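Local coordinates for protein glutathione S-transferase (Ceriporiopsis subvermispora, PDB 6J3E) that binds glutathione and, as a member of the glutathione S-transferase family, probably catalyses its transfer to or reaction with electrophilic substrates, at residues I55-T60 with L71-D76; K34-K39 with R91-T96; P133-Q138 with E145-T150. All blocks are in the same frame, centred on the assembly; numbering follows the deposited sequence.

Contact 1. Residues I55-T60 with L71-D76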
ATOM      1  N   ILE A  55       9.371 -28.307 -13.541  1.00 61.83           N
ATOM      2  CA  ILE A  55       9.928 -28.251 -12.197  1.00 56.17           C
ATOM      3  C   ILE A  55       8.857 -28.133 -11.130  1.00 59.04           C
ATOM      4  O   ILE A  55       9.182 -28.111  -9.929  1.00 58.93           O
ATOM      5  CB  ILE A  55      10.943 -27.101 -12.077  1.00 63.67           C
ATOM      6  CG1 ILE A  55      10.279 -25.769 -12.402  1.00 59.98           C
ATOM      7  CG2 ILE A  55      12.115 -27.309 -13.034  1.00 59.32           C
ATOM      8  CD1 ILE A  55      11.213 -24.611 -12.211  1.00 58.89           C
ATOM      9  N   GLY A  56       7.588 -28.080 -11.519  1.00 56.02           N
ATOM     10  CA  GLY A  56       6.527 -28.057 -10.532  1.00 56.44           C
ATOM     11  C   GLY A  56       6.366 -26.739  -9.814  1.00 55.63           C
ATOM     12  O   GLY A  56       6.007 -26.726  -8.637  1.00 56.33           O
ATOM     13  N   ALA A  57       6.605 -25.625 -10.495  1.00 60.95           N
ATOM     14  CA  ALA A  57       6.454 -24.315  -9.881  1.00 51.80           C
ATOM     15  C   ALA A  57       4.988 -23.917  -9.811  1.00 47.38           C
ATOM     16  O   ALA A  57       4.189 -24.269 -10.678  1.00 57.12           O
ATOM     17  CB  ALA A  57       7.234 -23.270 -10.671  1.00 49.87           C
ATOM     18  N   GLU A  58       4.641 -23.169  -8.770  1.00 54.95           N
ATOM     19  CA  GLU A  58       3.309 -22.582  -8.686  1.00 57.06           C
ATOM     20  C   GLU A  58       3.188 -21.419  -9.666  1.00 53.52           C
ATOM     21  O   GLU A  58       4.125 -20.634  -9.809  1.00 51.14           O
ATOM     22  CB  GLU A  58       3.016 -22.073  -7.272  1.00 49.67           C
ATOM     23  CG  GLU A  58       3.064 -23.139  -6.198  1.00 55.25           C
ATOM     24  CD  GLU A  58       1.800 -23.986  -6.165  1.00 63.84           C
ATOM     25  OE1 GLU A  58       0.769 -23.512  -6.709  1.00 63.51           O
ATOM     26  OE2 GLU A  58       1.837 -25.112  -5.595  1.00 66.99           O
ATOM     27  N   PRO A  59       2.058 -21.291 -10.355  1.00 53.15           N
ATOM     28  CA  PRO A  59       1.756 -20.042 -11.062  1.00 49.56           C
ATOM     29  C   PRO A  59       1.559 -18.906 -10.067  1.00 53.05           C
ATOM     30  O   PRO A  59       1.156 -19.125  -8.928  1.00 51.40           O
ATOM     31  CB  PRO A  59       0.451 -20.361 -11.793  1.00 48.28           C
ATOM     32  CG  PRO A  59      -0.203 -21.404 -10.912  1.00 52.84           C
ATOM     33  CD  PRO A  59       0.930 -22.237 -10.372  1.00 50.71           C
ATOM     34  N   THR A  60       1.806 -17.672 -10.511  1.00 57.32           N
ATOM     35  CA  THR A  60       1.646 -16.527  -9.617  1.00 54.71           C
ATOM     36  C   THR A  60       0.278 -15.863  -9.713  1.00 53.51           C
ATOM     37  O   THR A  60      -0.007 -14.960  -8.921  1.00 59.68           O
ATOM     38  CB  THR A  60       2.724 -15.489  -9.887  1.00 50.33           C
ATOM     39  OG1 THR A  60       2.708 -15.127 -11.277  1.00 48.40           O
ATOM     40  CG2 THR A  60       4.068 -16.062  -9.517  1.00 53.81           C
ATOM     41  N   LEU A  71       8.596 -15.697 -13.814  1.00 51.63           N
ATOM     42  CA  LEU A  71       9.832 -15.773 -13.050  1.00 49.44           C
ATOM     43  C   LEU A  71       9.910 -14.517 -12.191  1.00 54.34           C
ATOM     44  O   LEU A  71       9.225 -13.534 -12.482  1.00 54.40           O
ATOM     45  CB  LEU A  71      11.029 -15.898 -13.989  1.00 53.75           C
ATOM     46  CG  LEU A  71      10.894 -17.135 -14.880  1.00 56.51           C
ATOM     47  CD1 LEU A  71      12.169 -17.353 -15.687  1.00 55.07           C
ATOM     48  CD2 LEU A  71      10.551 -18.342 -13.993  1.00 47.92           C
ATOM     49  N   PRO A  72      10.726 -14.530 -11.124  1.00 56.68           N
ATOM     50  CA  PRO A  72      11.671 -15.557 -10.665  1.00 55.57           C
ATOM     51  C   PRO A  72      11.029 -16.837 -10.132  1.00 52.70           C
ATOM     52  O   PRO A  72       9.921 -16.800  -9.595  1.00 53.10           O
ATOM     53  CB  PRO A  72      12.416 -14.847  -9.533  1.00 53.98           C
ATOM     54  CG  PRO A  72      11.411 -13.881  -8.992  1.00 52.36           C
ATOM     55  CD  PRO A  72      10.698 -13.374 -10.208  1.00 50.99           C
ATOM     56  N   VAL A  73      11.734 -17.952 -10.283  1.00 50.71           N
ATOM     57  CA  VAL A  73      11.437 -19.182  -9.560  1.00 53.18           C
ATOM     58  C   VAL A  73      12.754 -19.763  -9.061  1.00 51.79           C
ATOM     59  O   VAL A  73      13.785 -19.650  -9.731  1.00 58.40           O
ATOM     60  CB  VAL A  73      10.684 -20.189 -10.450  1.00 50.86           C
ATOM     61  CG1 VAL A  73      10.527 -21.509  -9.742  1.00 51.32           C
ATOM     62  CG2 VAL A  73       9.317 -19.651 -10.807  1.00 50.44           C
ATOM     63  N   ILE A  74      12.738 -20.366  -7.881  1.00 50.55           N
ATOM     64  CA  ILE A  74      13.907 -21.103  -7.416  1.00 59.62           C
ATOM     65  C   ILE A  74      13.511 -22.544  -7.125  1.00 59.67           C
ATOM     66  O   ILE A  74      12.388 -22.824  -6.695  1.00 57.45           O
ATOM     67  CB  ILE A  74      14.577 -20.477  -6.172  1.00 57.43           C
ATOM     68  CG1 ILE A  74      13.613 -20.434  -4.988  1.00 52.25           C
ATOM     69  CG2 ILE A  74      15.149 -19.113  -6.508  1.00 55.18           C
ATOM     70  CD1 ILE A  74      14.310 -20.177  -3.671  1.00 51.26           C
ATOM     71  N   HIS A  75      14.446 -23.465  -7.381  1.00 61.09           N
ATOM     72  CA  HIS A  75      14.341 -24.839  -6.906  1.00 63.12           C
ATOM     73  C   HIS A  75      15.513 -25.139  -5.988  1.00 63.47           C
ATOM     74  O   HIS A  75      16.676 -24.934  -6.363  1.00 65.29           O
ATOM     75  CB  HIS A  75      14.305 -25.874  -8.028  1.00 61.40           C
ATOM     76  CG  HIS A  75      14.342 -27.277  -7.512  1.00 66.21           C
ATOM     77  ND1 HIS A  75      13.273 -27.850  -6.859  1.00 64.91           N
ATOM     78  CD2 HIS A  75      15.337 -28.197  -7.487  1.00 62.95           C
ATOM     79  CE1 HIS A  75      13.598 -29.071  -6.473  1.00 63.73           C
ATOM     80  NE2 HIS A  75      14.843 -29.309  -6.849  1.00 64.90           N
ATOM     81  N   ASP A  76      15.192 -25.622  -4.787  1.00 65.27           N
ATOM     82  CA  ASP A  76      16.154 -25.875  -3.720  1.00 65.60           C
ATOM     83  C   ASP A  76      16.318 -27.378  -3.582  1.00 66.97           C
ATOM     84  O   ASP A  76      15.507 -28.029  -2.905  1.00 66.05           O
ATOM     85  CB  ASP A  76      15.675 -25.258  -2.402  1.00 60.65           C
ATOM     86  CG  ASP A  76      16.733 -25.313  -1.311  1.00 66.86           C
ATOM     87  OD1 ASP A  76      17.865 -25.757  -1.617  1.00 65.60           O
ATOM     88  OD2 ASP A  76      16.453 -24.891  -0.162  1.00 64.11           O
TER
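In the thioredoxin-like N-terminal domain of this transferase, the connection that follows helix 48-55 folds over one face of the sheet, and Ile55 and Ala57 meet Val73 of strand 73-76 there. The contact is wholly apolar and is made by methyl groups, with no hydrogen bond between the two segments. Val73 CG1 carries most of it, lying 3.8 Å from Ala57 CB and 4.0 Å from Ile55 CD1. The second branch, Val73 CG2, reaches Ala57 CB less closely, at 4.2 Å. Ile55 and Val73 extend toward each other tip to tip. Ile55 does so with CG1 in the crowded position between its backbone N and carbonyl carbon (chi1 59°), which carries CD1 over the strand. Val73 holds CG1 anti to the backbone N (chi1 173°), which turns that methyl to face both partners. Gly56, with positive phi in a Schellman motif, ends the helix and turns the chain, bringing Ala57 back over Val73 one residue later.

Immediately before strand 73-76 the peptide bond between Leu71 and Pro72 is cis. This cis-proline is a hallmark of the thioredoxin fold, and Leu71 is a glutathione-binding residue, although no glutathione is bound here. Val73 follows two residues later, its side chain about 9 Å from that of Ser86, another glutathione-binding residue.

Strand 73-76 is an inner strand, hydrogen-bonded through Val73 and His75 to strand 5-9 and through Ile74 to strand 81-84. Thr82 and Ser84 of the latter flank Val73, while Thr82 OG1 also bonds to Ile55 O and His75 ND1. Alternation along the strand turns Ile74 away, onto Ile89, Tyr92 and Leu93 of helix 86-96.

Contact 2. Residues K34-K39 with R91-T96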
ATOM      1  N   LYS A  34      21.424 -12.435   1.378  1.00 64.48           N
ATOM      2  CA  LYS A  34      21.415 -13.532   2.341  1.00 63.40           C
ATOM      3  C   LYS A  34      22.676 -14.378   2.256  1.00 64.47           C
ATOM      4  O   LYS A  34      22.999 -15.083   3.221  1.00 69.31           O
ATOM      5  CB  LYS A  34      20.187 -14.420   2.143  1.00 63.43           C
ATOM      6  CG  LYS A  34      18.910 -13.856   2.746  1.00 60.68           C
ATOM      7  CD  LYS A  34      17.761 -14.828   2.550  1.00 58.69           C
ATOM      8  CE  LYS A  34      16.566 -14.439   3.407  1.00 60.51           C
ATOM      9  NZ  LYS A  34      16.820 -14.629   4.876  1.00 58.41           N
ATOM     10  N   GLY A  35      23.390 -14.312   1.138  1.00 57.85           N
ATOM     11  CA  GLY A  35      24.625 -15.043   0.985  1.00 59.15           C
ATOM     12  C   GLY A  35      24.461 -16.492   0.603  1.00 69.77           C
ATOM     13  O   GLY A  35      25.365 -17.290   0.871  1.00 72.15           O
ATOM     14  N   ILE A  36      23.341 -16.864  -0.019  1.00 68.30           N
ATOM     15  CA  ILE A  36      23.067 -18.251  -0.393  1.00 60.19           C
ATOM     16  C   ILE A  36      23.622 -18.509  -1.790  1.00 64.86           C
ATOM     17  O   ILE A  36      23.378 -17.723  -2.717  1.00 67.03           O
ATOM     18  CB  ILE A  36      21.563 -18.560  -0.313  1.00 58.88           C
ATOM     19  CG1 ILE A  36      21.027 -18.152   1.060  1.00 60.82           C
ATOM     20  CG2 ILE A  36      21.307 -20.042  -0.551  1.00 60.84           C
ATOM     21  CD1 ILE A  36      19.523 -18.211   1.195  1.00 63.92           C
ATOM     22  N   PRO A  37      24.399 -19.571  -1.982  1.00 68.49           N
ATOM     23  CA  PRO A  37      24.893 -19.884  -3.324  1.00 62.03           C
ATOM     24  C   PRO A  37      23.769 -20.385  -4.201  1.00 65.47           C
ATOM     25  O   PRO A  37      22.851 -21.073  -3.741  1.00 68.68           O
ATOM     26  CB  PRO A  37      25.917 -20.993  -3.074  1.00 63.82           C
ATOM     27  CG  PRO A  37      25.422 -21.651  -1.830  1.00 68.18           C
ATOM     28  CD  PRO A  37      24.877 -20.537  -0.979  1.00 63.28           C
ATOM     29  N   TYR A  38      23.859 -20.053  -5.484  1.00 62.18           N
ATOM     30  CA  TYR A  38      22.860 -20.525  -6.424  1.00 64.99           C
ATOM     31  C   TYR A  38      23.462 -20.573  -7.811  1.00 63.27           C
ATOM     32  O   TYR A  38      24.494 -19.959  -8.085  1.00 65.75           O
ATOM     33  CB  TYR A  38      21.630 -19.625  -6.434  1.00 64.35           C
ATOM     34  CG  TYR A  38      21.974 -18.189  -6.731  1.00 62.26           C
ATOM     35  CD1 TYR A  38      22.371 -17.331  -5.714  1.00 63.14           C
ATOM     36  CD2 TYR A  38      21.907 -17.689  -8.022  1.00 60.60           C
ATOM     37  CE1 TYR A  38      22.680 -16.027  -5.973  1.00 62.32           C
ATOM     38  CE2 TYR A  38      22.213 -16.381  -8.287  1.00 62.02           C
ATOM     39  CZ  TYR A  38      22.600 -15.558  -7.251  1.00 61.12           C
ATOM     40  OH  TYR A  38      22.904 -14.250  -7.482  1.00 60.55           O
ATOM     41  N   LYS A  39      22.783 -21.300  -8.681  1.00 62.29           N
ATOM     42  CA  LYS A  39      23.115 -21.367 -10.092  1.00 67.61           C
ATOM     43  C   LYS A  39      21.977 -20.731 -10.885  1.00 67.35           C
ATOM     44  O   LYS A  39      20.799 -20.975 -10.593  1.00 63.89           O
ATOM     45  CB  LYS A  39      23.331 -22.828 -10.496  1.00 70.03           C
ATOM     46  CG  LYS A  39      23.546 -23.072 -11.979  1.00 77.61           C
ATOM     47  CD  LYS A  39      23.582 -24.574 -12.294  1.00 85.18           C
ATOM     48  CE  LYS A  39      22.531 -25.349 -11.512  1.00 79.98           C
ATOM     49  NZ  LYS A  39      21.730 -26.231 -12.403  1.00 84.54           N
ATOM     50  N   ARG A  91      10.300 -15.121   1.745  1.00 51.85           N
ATOM     51  CA  ARG A  91       9.837 -15.742   2.983  1.00 54.26           C
ATOM     52  C   ARG A  91      10.389 -17.143   3.118  1.00 57.71           C
ATOM     53  O   ARG A  91      10.789 -17.552   4.214  1.00 57.87           O
ATOM     54  CB  ARG A  91       8.311 -15.774   3.047  1.00 48.76           C
ATOM     55  CG  ARG A  91       7.693 -14.384   3.079  1.00 53.23           C
ATOM     56  CD  ARG A  91       6.181 -14.430   3.150  1.00 54.42           C
ATOM     57  NE  ARG A  91       5.625 -13.145   3.528  1.00 53.27           N
ATOM     58  CZ  ARG A  91       5.461 -12.146   2.687  1.00 57.47           C
ATOM     59  NH1 ARG A  91       4.931 -11.006   3.130  1.00 60.68           N
ATOM     60  NH2 ARG A  91       5.824 -12.256   1.389  1.00 54.64           N
ATOM     61  N   TYR A  92      10.398 -17.896   2.014  1.00 56.85           N
ATOM     62  CA  TYR A  92      10.973 -19.228   2.051  1.00 54.44           C
ATOM     63  C   TYR A  92      12.438 -19.168   2.443  1.00 55.10           C
ATOM     64  O   TYR A  92      12.905 -19.972   3.253  1.00 60.20           O
ATOM     65  CB  TYR A  92      10.813 -19.903   0.700  1.00 53.52           C
ATOM     66  CG  TYR A  92      11.658 -21.137   0.605  1.00 58.06           C
ATOM     67  CD1 TYR A  92      11.169 -22.368   1.046  1.00 55.33           C
ATOM     68  CD2 TYR A  92      12.957 -21.076   0.090  1.00 56.85           C
ATOM     69  CE1 TYR A  92      11.940 -23.505   0.967  1.00 56.86           C
ATOM     70  CE2 TYR A  92      13.739 -22.206   0.012  1.00 60.63           C
ATOM     71  CZ  TYR A  92      13.222 -23.418   0.449  1.00 60.68           C
ATOM     72  OH  TYR A  92      14.007 -24.530   0.374  1.00 59.75           O
ATOM     73  N   LEU A  93      13.188 -18.240   1.858  1.00 53.91           N
ATOM     74  CA  LEU A  93      14.600 -18.130   2.208  1.00 58.70           C
ATOM     75  C   LEU A  93      14.789 -17.761   3.682  1.00 61.51           C
ATOM     76  O   LEU A  93      15.696 -18.289   4.343  1.00 59.64           O
ATOM     77  CB  LEU A  93      15.276 -17.115   1.293  1.00 58.85           C
ATOM     78  CG  LEU A  93      15.267 -17.565  -0.165  1.00 55.91           C
ATOM     79  CD1 LEU A  93      15.963 -16.546  -1.046  1.00 46.40           C
ATOM     80  CD2 LEU A  93      15.899 -18.945  -0.275  1.00 55.29           C
ATOM     81  N   ASP A  94      13.949 -16.852   4.213  1.00 56.18           N
ATOM     82  CA  ASP A  94      13.966 -16.541   5.647  1.00 58.40           C
ATOM     83  C   ASP A  94      13.791 -17.810   6.473  1.00 58.52           C
ATOM     84  O   ASP A  94      14.525 -18.054   7.432  1.00 59.26           O
ATOM     85  CB  ASP A  94      12.844 -15.553   6.014  1.00 52.15           C
ATOM     86  CG  ASP A  94      13.260 -14.081   5.943  1.00 58.27           C
ATOM     87  OD1 ASP A  94      14.404 -13.770   5.538  1.00 57.53           O
ATOM     88  OD2 ASP A  94      12.400 -13.219   6.283  1.00 60.33           O
ATOM     89  N   LYS A  95      12.805 -18.625   6.105  1.00 56.51           N
ATOM     90  CA  LYS A  95      12.359 -19.723   6.947  1.00 61.80           C
ATOM     91  C   LYS A  95      13.226 -20.965   6.775  1.00 62.54           C
ATOM     92  O   LYS A  95      13.352 -21.769   7.703  1.00 62.54           O
ATOM     93  CB  LYS A  95      10.883 -20.018   6.646  1.00 54.81           C
ATOM     94  CG  LYS A  95      10.477 -21.473   6.754  1.00 63.50           C
ATOM     95  CD  LYS A  95       9.378 -21.811   5.764  1.00 65.26           C
ATOM     96  CE  LYS A  95       9.224 -23.326   5.597  1.00 74.39           C
ATOM     97  NZ  LYS A  95       8.409 -23.668   4.392  1.00 75.21           N
ATOM     98  N   THR A  96      13.863 -21.123   5.629  1.00 59.26           N
ATOM     99  CA  THR A  96      14.666 -22.315   5.416  1.00 61.23           C
ATOM    100  C   THR A  96      16.126 -22.110   5.811  1.00 62.38           C
ATOM    101  O   THR A  96      16.791 -23.074   6.205  1.00 66.31           O
ATOM    102  CB  THR A  96      14.524 -22.754   3.949  1.00 63.98           C
ATOM    103  OG1 THR A  96      13.144 -23.030   3.685  1.00 54.36           O
ATOM    104  CG2 THR A  96      15.344 -24.001   3.631  1.00 63.75           C
TER
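Lys34 and Ile36 grip Leu93 and Asp94 where the beta-alpha-beta crossover of the thioredoxin-like domain, running from strand 5-9 through helix 22-34 to strand 38-42, meets helix 86-96. Lys34 NZ donates a salt-bridge hydrogen bond of 2.6 Å to Asp94 OD1, using the oxygen's anti lone pair. On its way there the aliphatic chain of Lys34 passes over Leu93, whose CB is 3.6 Å from Lys34 CD. The chain is nearly straight until a bend at its last torsion (chi4 -69°) swings NZ round to the carboxylate. Beside it, Ile36 CD1 touches Leu93 CD2 at 4.0 Å, so one leucine packs against both residues.

Further partners hold the ion pair in place. NZ also donates to Pro101 O; Asp94 OD1 also accepts from Val103 N, and OD2 from Ile104 N, tying the pair to the chain beyond helix 86-96. These bonds satisfy the buried ammonium of Lys34 and its partly exposed mate, and are likely to favour the ionised carboxylate. Behind them, Gly35, at positive phi, closes helix 22-34 in a Schellman motif, with Ile36 N on Leu31 O and Gly35 N on Asn32 O; the turn places Ile36 under the same leucine. One turn on in helix 86-96, Thr96 OG1 bonds back to Tyr92 O at 3.1 Å, tilted 32° from the carbonyl plane.

Contact 3. Residues P133-Q138 with E145-T150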
ATOM      1  N   PRO A 133       8.215  -1.164 -23.307  1.00 49.97           N
ATOM      2  CA  PRO A 133       8.844  -1.066 -24.632  1.00 51.12           C
ATOM      3  C   PRO A 133      10.356  -1.092 -24.553  1.00 52.56           C
ATOM      4  O   PRO A 133      11.012  -1.756 -25.362  1.00 54.70           O
ATOM      5  CB  PRO A 133       8.329   0.276 -25.165  1.00 49.72           C
ATOM      6  CG  PRO A 133       7.087   0.534 -24.395  1.00 51.44           C
ATOM      7  CD  PRO A 133       7.336  -0.016 -23.039  1.00 52.19           C
ATOM      8  N   ALA A 134      10.935  -0.379 -23.592  1.00 49.15           N
ATOM      9  CA  ALA A 134      12.379  -0.430 -23.437  1.00 49.90           C
ATOM     10  C   ALA A 134      12.863  -1.862 -23.218  1.00 53.24           C
ATOM     11  O   ALA A 134      13.878  -2.271 -23.795  1.00 50.74           O
ATOM     12  CB  ALA A 134      12.812   0.475 -22.284  1.00 54.24           C
ATOM     13  N   THR A 135      12.165  -2.652 -22.387  1.00 51.44           N
ATOM     14  CA  THR A 135      12.716  -3.985 -22.177  1.00 55.03           C
ATOM     15  C   THR A 135      12.469  -4.892 -23.363  1.00 51.31           C
ATOM     16  O   THR A 135      13.196  -5.879 -23.528  1.00 49.02           O
ATOM     17  CB  THR A 135      12.182  -4.662 -20.907  1.00 58.31           C
ATOM     18  OG1 THR A 135      11.005  -5.431 -21.198  1.00 59.83           O
ATOM     19  CG2 THR A 135      11.888  -3.671 -19.868  1.00 51.79           C
ATOM     20  N   ASN A 136      11.484  -4.571 -24.201  1.00 50.47           N
ATOM     21  CA  ASN A 136      11.278  -5.369 -25.404  1.00 53.80           C
ATOM     22  C   ASN A 136      12.455  -5.224 -26.360  1.00 54.35           C
ATOM     23  O   ASN A 136      12.962  -6.219 -26.890  1.00 53.75           O
ATOM     24  CB  ASN A 136       9.980  -4.973 -26.089  1.00 48.10           C
ATOM     25  CG  ASN A 136       9.720  -5.794 -27.332  1.00 55.97           C
ATOM     26  OD1 ASN A 136       9.334  -6.951 -27.233  1.00 53.56           O
ATOM     27  ND2 ASN A 136       9.926  -5.195 -28.513  1.00 52.21           N
ATOM     28  N   ALA A 137      12.931  -3.991 -26.544  1.00 51.70           N
ATOM     29  CA  ALA A 137      14.032  -3.693 -27.447  1.00 51.78           C
ATOM     30  C   ALA A 137      15.343  -4.343 -27.040  1.00 51.65           C
ATOM     31  O   ALA A 137      16.301  -4.275 -27.812  1.00 55.08           O
ATOM     32  CB  ALA A 137      14.239  -2.176 -27.536  1.00 51.06           C
ATOM     33  N   GLN A 138      15.440  -4.941 -25.854  1.00 52.52           N
ATOM     34  CA  GLN A 138      16.685  -5.592 -25.468  1.00 54.24           C
ATOM     35  C   GLN A 138      16.500  -7.081 -25.225  1.00 54.27           C
ATOM     36  O   GLN A 138      17.421  -7.740 -24.721  1.00 54.48           O
ATOM     37  CB  GLN A 138      17.301  -4.915 -24.240  1.00 54.26           C
ATOM     38  CG  GLN A 138      16.403  -4.864 -23.025  1.00 55.65           C
ATOM     39  CD  GLN A 138      16.567  -6.072 -22.139  1.00 56.87           C
ATOM     40  OE1 GLN A 138      17.663  -6.346 -21.624  1.00 57.38           O
ATOM     41  NE2 GLN A 138      15.476  -6.810 -21.950  1.00 54.64           N
ATOM     42  N   GLU A 145       9.551 -11.693 -29.827  1.00 57.97           N
ATOM     43  CA  GLU A 145       8.305 -12.052 -30.502  1.00 60.66           C
ATOM     44  C   GLU A 145       7.187 -12.258 -29.487  1.00 60.70           C
ATOM     45  O   GLU A 145       6.087 -11.702 -29.624  1.00 57.06           O
ATOM     46  CB  GLU A 145       8.520 -13.313 -31.356  1.00 60.24           C
ATOM     47  CG  GLU A 145       7.314 -13.741 -32.223  1.00 53.92           C
ATOM     48  CD  GLU A 145       6.225 -14.503 -31.448  1.00 62.53           C
ATOM     49  OE1 GLU A 145       5.029 -14.282 -31.742  1.00 62.30           O
ATOM     50  OE2 GLU A 145       6.548 -15.321 -30.551  1.00 64.51           O
ATOM     51  N   PHE A 146       7.475 -13.023 -28.428  1.00 59.86           N
ATOM     52  CA  PHE A 146       6.480 -13.309 -27.401  1.00 58.61           C
ATOM     53  C   PHE A 146       6.096 -12.050 -26.623  1.00 56.88           C
ATOM     54  O   PHE A 146       4.912 -11.795 -26.368  1.00 54.87           O
ATOM     55  CB  PHE A 146       7.030 -14.379 -26.458  1.00 60.39           C
ATOM     56  CG  PHE A 146       6.074 -14.785 -25.371  1.00 61.29           C
ATOM     57  CD1 PHE A 146       5.967 -14.040 -24.206  1.00 57.46           C
ATOM     58  CD2 PHE A 146       5.295 -15.935 -25.505  1.00 62.08           C
ATOM     59  CE1 PHE A 146       5.095 -14.422 -23.196  1.00 62.15           C
ATOM     60  CE2 PHE A 146       4.417 -16.322 -24.502  1.00 58.97           C
ATOM     61  CZ  PHE A 146       4.326 -15.569 -23.334  1.00 59.17           C
ATOM     62  N   PHE A 147       7.088 -11.272 -26.198  1.00 59.88           N
ATOM     63  CA  PHE A 147       6.811 -10.119 -25.344  1.00 59.25           C
ATOM     64  C   PHE A 147       6.022  -9.055 -26.098  1.00 58.45           C
ATOM     65  O   PHE A 147       5.009  -8.539 -25.604  1.00 55.48           O
ATOM     66  CB  PHE A 147       8.124  -9.543 -24.823  1.00 57.39           C
ATOM     67  CG  PHE A 147       7.953  -8.543 -23.730  1.00 58.69           C
ATOM     68  CD1 PHE A 147       7.958  -8.944 -22.413  1.00 52.48           C
ATOM     69  CD2 PHE A 147       7.797  -7.185 -24.021  1.00 56.89           C
ATOM     70  CE1 PHE A 147       7.794  -8.013 -21.389  1.00 54.42           C
ATOM     71  CE2 PHE A 147       7.642  -6.259 -23.004  1.00 51.69           C
ATOM     72  CZ  PHE A 147       7.642  -6.681 -21.684  1.00 49.56           C
ATOM     73  N   ARG A 148       6.470  -8.720 -27.306  1.00 57.40           N
ATOM     74  CA  ARG A 148       5.785  -7.692 -28.074  1.00 58.62           C
ATOM     75  C   ARG A 148       4.333  -8.084 -28.351  1.00 61.87           C
ATOM     76  O   ARG A 148       3.418  -7.266 -28.167  1.00 58.22           O
ATOM     77  CB  ARG A 148       6.553  -7.429 -29.367  1.00 53.08           C
ATOM     78  CG  ARG A 148       5.879  -6.417 -30.243  1.00 58.80           C
ATOM     79  CD  ARG A 148       6.563  -6.271 -31.584  1.00 53.23           C
ATOM     80  NE  ARG A 148       7.807  -5.512 -31.516  1.00 51.18           N
ATOM     81  CZ  ARG A 148       7.851  -4.179 -31.489  1.00 55.37           C
ATOM     82  NH1 ARG A 148       6.723  -3.459 -31.501  1.00 44.53           N
ATOM     83  NH2 ARG A 148       9.024  -3.558 -31.451  1.00 50.64           N
ATOM     84  N   ARG A 149       4.100  -9.344 -28.749  1.00 60.38           N
ATOM     85  CA  ARG A 149       2.761  -9.776 -29.153  1.00 59.30           C
ATOM     86  C   ARG A 149       1.788  -9.706 -27.989  1.00 58.13           C
ATOM     87  O   ARG A 149       0.694  -9.140 -28.108  1.00 57.94           O
ATOM     88  CB  ARG A 149       2.804 -11.206 -29.706  1.00 59.71           C
ATOM     89  CG  ARG A 149       1.463 -11.687 -30.282  1.00 54.00           C
ATOM     90  CD  ARG A 149       1.188 -13.165 -30.016  1.00 64.40           C
ATOM     91  NE  ARG A 149       2.411 -13.970 -30.010  1.00 65.42           N
ATOM     92  CZ  ARG A 149       2.680 -14.894 -29.091  1.00 64.15           C
ATOM     93  NH1 ARG A 149       1.805 -15.107 -28.112  1.00 59.37           N
ATOM     94  NH2 ARG A 149       3.823 -15.584 -29.132  1.00 64.18           N
ATOM     95  N   THR A 150       2.173 -10.296 -26.853  1.00 55.61           N
ATOM     96  CA  THR A 150       1.286 -10.345 -25.697  1.00 57.92           C
ATOM     97  C   THR A 150       1.075  -8.959 -25.092  1.00 58.85           C
ATOM     98  O   THR A 150      -0.056  -8.601 -24.737  1.00 59.66           O
ATOM     99  CB  THR A 150       1.841 -11.319 -24.648  1.00 59.20           C
ATOM    100  OG1 THR A 150       3.152 -10.913 -24.232  1.00 58.82           O
ATOM    101  CG2 THR A 150       1.930 -12.720 -25.211  1.00 57.67           C
TER
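Thr135 and Asn136, near the end of helix 109-136, pack against Phe147 and Arg148 of helix 141-153, across the short loop that joins the two helices. Van der Waals contact centres on the Phe147 ring. Thr135 OG1 approaches its far end, 3.6 Å from Phe147 CZ, whereas Asn136 lies nearer its base, with CB 3.7 Å from Phe147 CD2. The asparagine and phenylalanine side chains slide past each other in opposite directions, amide and ring planes 26° apart. Both have CG anti to the backbone N, which extends each toward the facing helix.

Polar groups draw together without bonding directly. Asn136 OD1 sits 3.4 Å from Arg148 N, at too poor an angle for a hydrogen bond. Asn136 ND2 and Arg148 NE instead share an acceptor, Glu144 OE1, and the amide stands at 90° to the guanidinium plane. Glu152 and Glu161 take the other two guanidinium nitrogens of Arg148 in salt bridges. Within the first segment, Gln138 NE2 bonds back to Thr135 O at 2.9 Å, nearly straight at 167°.

Phe147 also meets Tyr45 edge-to-face. An alanine in place of Phe147 would probably open a gap beside Thr135 and Asn136 and cost Tyr45 its aromatic partner. The side chains of Arg151, which binds glutathione, and Phe147 are about 3 Å apart at their nearest atoms. This is helix-helix packing of the all-helical C-terminal domain of glutathione S-transferases, at the border of the glutathione site.

All three contacts are mainly buried, but they hold different elements. Contacts 1 and 2 share the N-terminal domain and its sheet: strand 73-76 turns Val73 to contact 1 and Ile74 to the other face, where Ile74 CD1 packs on Leu93 CD2 of contact 2 at 3.9 Å. Contact 1, nested in the loop closed by contact 2, is purely methyl packing; contact 2, on the face covered by helices 22-34 and 86-96, adds a salt bridge. Contact 3 lies apart in the C-terminal domain, its centre about 31 Å from that of contact 2, and packs two helices through an aromatic ring and an amide whose ND2 is held by Glu144. Contacts 1 and 3 approach the glutathione site from different domains.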